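Side-chain contacts in mandelate racemase/muconate lactonizing enzyme-like protein (Roseovarius sp. TM1035, PDB 3RCY), which is an uncharacterised isomerase-like member of the enolase superfamily that binds magnesium and probably acts on a carboxylate substrate, as mandelate racemase does: residues 58-61 and 62-66; 72-75 and 76-79. All blocks are in the same frame, centred on the assembly; numbering follows the deposited sequence.

Helices 48-63 and 71-80, which follow each other in the N-terminal domain of this mandelate racemase-like chain, carry the two contacts, whose centres lie about 10 Å apart. Interaction 1 is the C-terminal part of the first helix and the turn after it; interaction 2 runs along the second. Arg77 of 76-79 joins them, its NH1 forming a salt bridge of 2.7 Å to Glu66 OE1 and a probable hydrogen bond of 2.9 Å to His62 O. Beside that junction Val78 CG2 packs 3.7 Å from both Val58 CG1 and His62 CD2. Interaction 2 also comes near ligand: the Tyr79 side chain is about 5 Å from a bound alpha-D-ribofuranose. Both contacts also touch the second subunit.

Interaction 1: 58-61 and 62-66; sequences VFAR and HMEGE
Over one face of the Phe59 ring sits Glu64 CB, 4.2 Å from the centroid, while Met63 CB meets Phe59 CD1 obliquely at 3.8 Å. The Glu64 carboxylate lies nearly parallel to the ring plane, 7° away. On the imidazole of His62, one face takes Arg61 CG at 3.9 Å from the centroid; a water reaches ND1 in the ring plane, and NE2 is hydrogen-bonded to Ser81. The Arg61 chain, its CG opposite the backbone N (chi1 -163°), runs alongside the histidine, and its guanidinium goes on to Asp57 and to Thr383 of the second subunit. This is the C-terminal part of helix 48-63, in the N-terminal capping domain of the enolase superfamily: the turn widens to pi type, and Phe59 O accepts both Met63 N at 3.0 Å and Glu64 N at 2.8 Å, from opposite faces of its carbonyl plane. A type II turn from Met63 to Glu66 follows, with Gly65 at a positive phi of 87°. Two waters bridge Ala60 O to Glu64, both donating to Ala60 O; one also donates to Glu64 O, the other to Glu64 OE1. The Met63 side chain packs on Phe95, Leu98 and Cys102 of helix 89-110.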
loop_
_atom_site.group_PDB
_atom_site.type_symbol
_atom_site.label_atom_id
_atom_site.label_comp_id
_atom_site.label_asym_id
_atom_site.label_seq_id
_atom_site.Cartn_x
_atom_site.Cartn_y
_atom_site.Cartn_z
ATOM N N VAL A 58 -37.027 21.742 3.542
ATOM C CA VAL A 58 -36.122 21.266 4.593
ATOM C C VAL A 58 -36.585 21.717 5.985
ATOM O O VAL A 58 -36.677 20.907 6.922
ATOM C CB VAL A 58 -34.664 21.746 4.322
ATOM C CG1 VAL A 58 -33.763 21.480 5.537
ATOM C CG2 VAL A 58 -34.099 21.044 3.065
ATOM N N PHE A 59 -36.862 23.014 6.124
ATOM C CA PHE A 59 -37.339 23.538 7.398
ATOM C C PHE A 59 -38.660 22.905 7.838
ATOM O O PHE A 59 -38.760 22.417 8.960
ATOM C CB PHE A 59 -37.465 25.064 7.380
ATOM C CG PHE A 59 -38.022 25.632 8.660
ATOM C CD1 PHE A 59 -37.235 25.699 9.808
ATOM C CD2 PHE A 59 -39.342 26.083 8.724
ATOM C CE1 PHE A 59 -37.745 26.217 11.003
ATOM C CE2 PHE A 59 -39.864 26.604 9.917
ATOM C CZ PHE A 59 -39.051 26.669 11.058
ATOM N N ALA A 60 -39.662 22.900 6.958
ATOM C CA ALA A 60 -40.991 22.399 7.338
ATOM C C ALA A 60 -40.947 20.910 7.673
ATOM O O ALA A 60 -41.597 20.461 8.611
ATOM C CB ALA A 60 -42.035 22.680 6.237
ATOM N N ARG A 61 -40.159 20.158 6.907
ATOM C CA ARG A 61 -40.121 18.701 7.014
ATOM C C ARG A 61 -39.313 18.213 8.223
ATOM O O ARG A 61 -39.711 17.255 8.897
ATOM C CB ARG A 61 -39.566 18.095 5.714
ATOM C CG ARG A 61 -39.838 16.600 5.533
ATOM C CD ARG A 61 -39.391 16.102 4.152
ATOM N NE ARG A 61 -40.043 16.829 3.054
ATOM C CZ ARG A 61 -41.273 16.591 2.602
ATOM N NH1 ARG A 61 -42.026 15.634 3.134
ATOM N NH2 ARG A 61 -41.752 17.321 1.604
ATOM N N HIS A 62 -38.188 18.869 8.502
ATOM C CA HIS A 62 -37.215 18.321 9.465
ATOM C C HIS A 62 -36.955 19.179 10.694
ATOM O O HIS A 62 -36.376 18.698 11.662
ATOM C CB HIS A 62 -35.878 18.016 8.768
ATOM C CG HIS A 62 -36.012 17.107 7.584
ATOM N ND1 HIS A 62 -36.508 15.827 7.683
ATOM C CD2 HIS A 62 -35.729 17.300 6.273
ATOM C CE1 HIS A 62 -36.523 15.267 6.487
ATOM N NE2 HIS A 62 -36.056 16.141 5.613
ATOM N N MET A 63 -37.359 20.445 10.661
ATOM C CA MET A 63 -36.944 21.375 11.721
ATOM C C MET A 63 -38.083 22.086 12.456
ATOM O O MET A 63 -37.990 22.320 13.663
ATOM C CB MET A 63 -35.934 22.392 11.176
ATOM C CG MET A 63 -34.724 21.739 10.503
ATOM S SD MET A 63 -33.587 22.918 9.770
ATOM C CE MET A 63 -32.804 23.584 11.243
ATOM N N GLU A 64 -39.141 22.439 11.731
ATOM C CA GLU A 64 -40.276 23.138 12.331
ATOM C C GLU A 64 -40.861 22.312 13.476
ATOM O O GLU A 64 -41.123 21.114 13.319
ATOM C CB GLU A 64 -41.347 23.446 11.278
ATOM C CG GLU A 64 -42.459 24.383 11.758
ATOM C CD GLU A 64 -43.536 24.614 10.699
ATOM O OE1 GLU A 64 -43.338 24.215 9.522
ATOM O OE2 GLU A 64 -44.590 25.193 11.044
ATOM N N GLY A 65 -41.032 22.955 14.627
ATOM C CA GLY A 65 -41.562 22.289 15.821
ATOM C C GLY A 65 -40.498 21.598 16.670
ATOM O O GLY A 65 -40.812 21.062 17.736
ATOM N N GLU A 66 -39.245 21.602 16.204
ATOM C CA GLU A 66 -38.140 20.963 16.942
ATOM C C GLU A 66 -37.462 21.923 17.911
ATOM O O GLU A 66 -37.382 23.122 17.654
ATOM C CB GLU A 66 -37.084 20.405 15.969
ATOM C CG GLU A 66 -36.059 19.450 16.586
ATOM C CD GLU A 66 -36.706 18.218 17.211
ATOM O OE1 GLU A 66 -37.476 17.526 16.516
ATOM O OE2 GLU A 66 -36.459 17.952 18.406
HETATM O O HOH W 1 -40.978 19.485 11.047
HETATM O O HOH W 2 -44.079 21.544 9.179
HETATM O O HOH W 3 -37.999 14.370 9.399
#

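Interaction 2: 72-75 and 76-79; sequences ELMF and RRVY
Phe75 O accepts a hydrogen bond from Tyr79 N at 2.8 Å, the shortest of four i to i+4 backbone bonds here, and the donor lies nearly along the C=O axis. The same two residues meet through their side chains. Both have CG anti to the backbone N (chi1 178° for Phe75 and -172° for Tyr79), which sends the rings the same way, side by side. Their planes are 20° apart but slid so far that the rings barely overlap. Contact is therefore made between the outer edge of the Phe75 ring, at CE2 and CZ, and the root of the tyrosine, at CB, CG and CD1: Tyr79 CB stands over one face of the Phe75 ring, 4.2 Å from its centroid, and Phe75 CZ approaches Tyr79 CD1 to 3.7 Å.

Two residues earlier in the helix, Leu73 CD2 sits over one face of the Arg77 guanidinium, off toward its rim, 3.5 Å from Arg77 NH2. The extended chain of Arg77 carries this flat group past the leucine to Glu66 and the carbonyl of His62, and NE pairs with Glu391 of the second subunit. A leucine in place of Arg77 would probably leave the carboxylates of Glu66 and that Glu391 without their positive mate and weaken the tie between helices 48-63 and 71-80. Arg76 brings one face of its guanidinium to Tyr79 CD2; its NE bonds to the carbonyl of Leu175 of the second subunit, and the Tyr79 hydroxyl to Asp241 of that same subunit.

Helix 71-80 is thus a buried element of the enolase-superfamily capping domain, wedged between subunits, and its Tyr79 end lies beside Pro87 and Ala267 of the ribofuranose pocket.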
loop_
_atom_site.group_PDB
_atom_site.type_symbol
_atom_site.label_atom_id
_atom_site.label_comp_id
_atom_site.label_asym_id
_atom_site.label_seq_id
_atom_site.Cartn_x
_atom_site.Cartn_y
_atom_site.Cartn_z
ATOM N N GLU A 72 -27.739 17.562 16.325
ATOM C CA GLU A 72 -27.330 16.259 15.799
ATOM C C GLU A 72 -28.498 15.609 15.064
ATOM O O GLU A 72 -28.347 15.102 13.950
ATOM C CB GLU A 72 -26.864 15.313 16.924
ATOM C CG GLU A 72 -25.590 15.712 17.639
ATOM C CD GLU A 72 -24.322 15.110 17.025
ATOM O OE1 GLU A 72 -24.405 14.360 16.022
ATOM O OE2 GLU A 72 -23.234 15.401 17.553
ATOM N N LEU A 73 -29.660 15.631 15.715
ATOM C CA LEU A 73 -30.869 15.003 15.191
ATOM C C LEU A 73 -31.322 15.669 13.895
ATOM O O LEU A 73 -31.620 14.988 12.914
ATOM C CB LEU A 73 -31.992 15.035 16.234
ATOM C CG LEU A 73 -33.346 14.430 15.808
ATOM C CD1 LEU A 73 -33.223 12.969 15.380
ATOM C CD2 LEU A 73 -34.372 14.567 16.924
ATOM N N MET A 74 -31.368 16.995 13.894
ATOM C CA MET A 74 -31.828 17.721 12.712
ATOM C C MET A 74 -30.891 17.501 11.526
ATOM O O MET A 74 -31.359 17.327 10.401
ATOM C CB MET A 74 -32.046 19.208 13.007
ATOM C CG MET A 74 -33.243 19.429 13.936
ATOM S SD MET A 74 -33.728 21.150 14.078
ATOM C CE MET A 74 -32.490 21.731 15.236
ATOM N N PHE A 75 -29.582 17.462 11.782
ATOM C CA PHE A 75 -28.647 17.089 10.726
ATOM C C PHE A 75 -28.961 15.696 10.158
ATOM O O PHE A 75 -29.089 15.544 8.938
ATOM C CB PHE A 75 -27.176 17.184 11.156
ATOM C CG PHE A 75 -26.215 16.739 10.076
ATOM C CD1 PHE A 75 -25.794 17.630 9.090
ATOM C CD2 PHE A 75 -25.771 15.415 10.021
ATOM C CE1 PHE A 75 -24.930 17.210 8.068
ATOM C CE2 PHE A 75 -24.915 14.988 9.017
ATOM C CZ PHE A 75 -24.488 15.885 8.040
ATOM N N ARG A 76 -29.112 14.700 11.028
ATOM C CA ARG A 76 -29.417 13.336 10.575
ATOM C C ARG A 76 -30.688 13.264 9.729
ATOM O O ARG A 76 -30.730 12.537 8.740
ATOM C CB ARG A 76 -29.532 12.345 11.742
ATOM C CG ARG A 76 -28.235 12.068 12.546
ATOM C CD ARG A 76 -27.017 11.747 11.668
ATOM N NE ARG A 76 -27.256 10.641 10.736
ATOM C CZ ARG A 76 -26.325 10.100 9.955
ATOM N NH1 ARG A 76 -25.068 10.557 9.991
ATOM N NH2 ARG A 76 -26.652 9.101 9.130
ATOM N N ARG A 77 -31.726 13.988 10.143
ATOM C CA ARG A 77 -32.986 14.023 9.410
ATOM C C ARG A 77 -32.795 14.531 7.985
ATOM O O ARG A 77 -33.256 13.903 7.043
ATOM C CB ARG A 77 -34.000 14.918 10.120
ATOM C CG ARG A 77 -34.636 14.323 11.346
ATOM C CD ARG A 77 -35.550 15.360 11.977
ATOM N NE ARG A 77 -36.240 14.859 13.156
ATOM C CZ ARG A 77 -36.771 15.634 14.103
ATOM N NH1 ARG A 77 -36.677 16.960 14.025
ATOM N NH2 ARG A 77 -37.379 15.080 15.145
ATOM N N VAL A 78 -32.123 15.673 7.834
ATOM C CA VAL A 78 -31.938 16.277 6.511
ATOM C C VAL A 78 -30.966 15.441 5.671
ATOM O O VAL A 78 -31.219 15.178 4.499
ATOM C CB VAL A 78 -31.452 17.755 6.593
ATOM C CG1 VAL A 78 -31.325 18.356 5.203
ATOM C CG2 VAL A 78 -32.419 18.580 7.433
ATOM N N TYR A 79 -29.876 15.008 6.297
ATOM C CA TYR A 79 -28.870 14.166 5.648
ATOM C C TYR A 79 -29.461 12.873 5.091
ATOM O O TYR A 79 -29.035 12.401 4.028
ATOM C CB TYR A 79 -27.757 13.840 6.645
ATOM C CG TYR A 79 -26.554 13.128 6.072
ATOM C CD1 TYR A 79 -25.666 13.789 5.227
ATOM C CD2 TYR A 79 -26.276 11.807 6.420
ATOM C CE1 TYR A 79 -24.545 13.149 4.710
ATOM C CE2 TYR A 79 -25.147 11.155 5.914
ATOM C CZ TYR A 79 -24.290 11.842 5.064
ATOM O OH TYR A 79 -23.170 11.223 4.569
#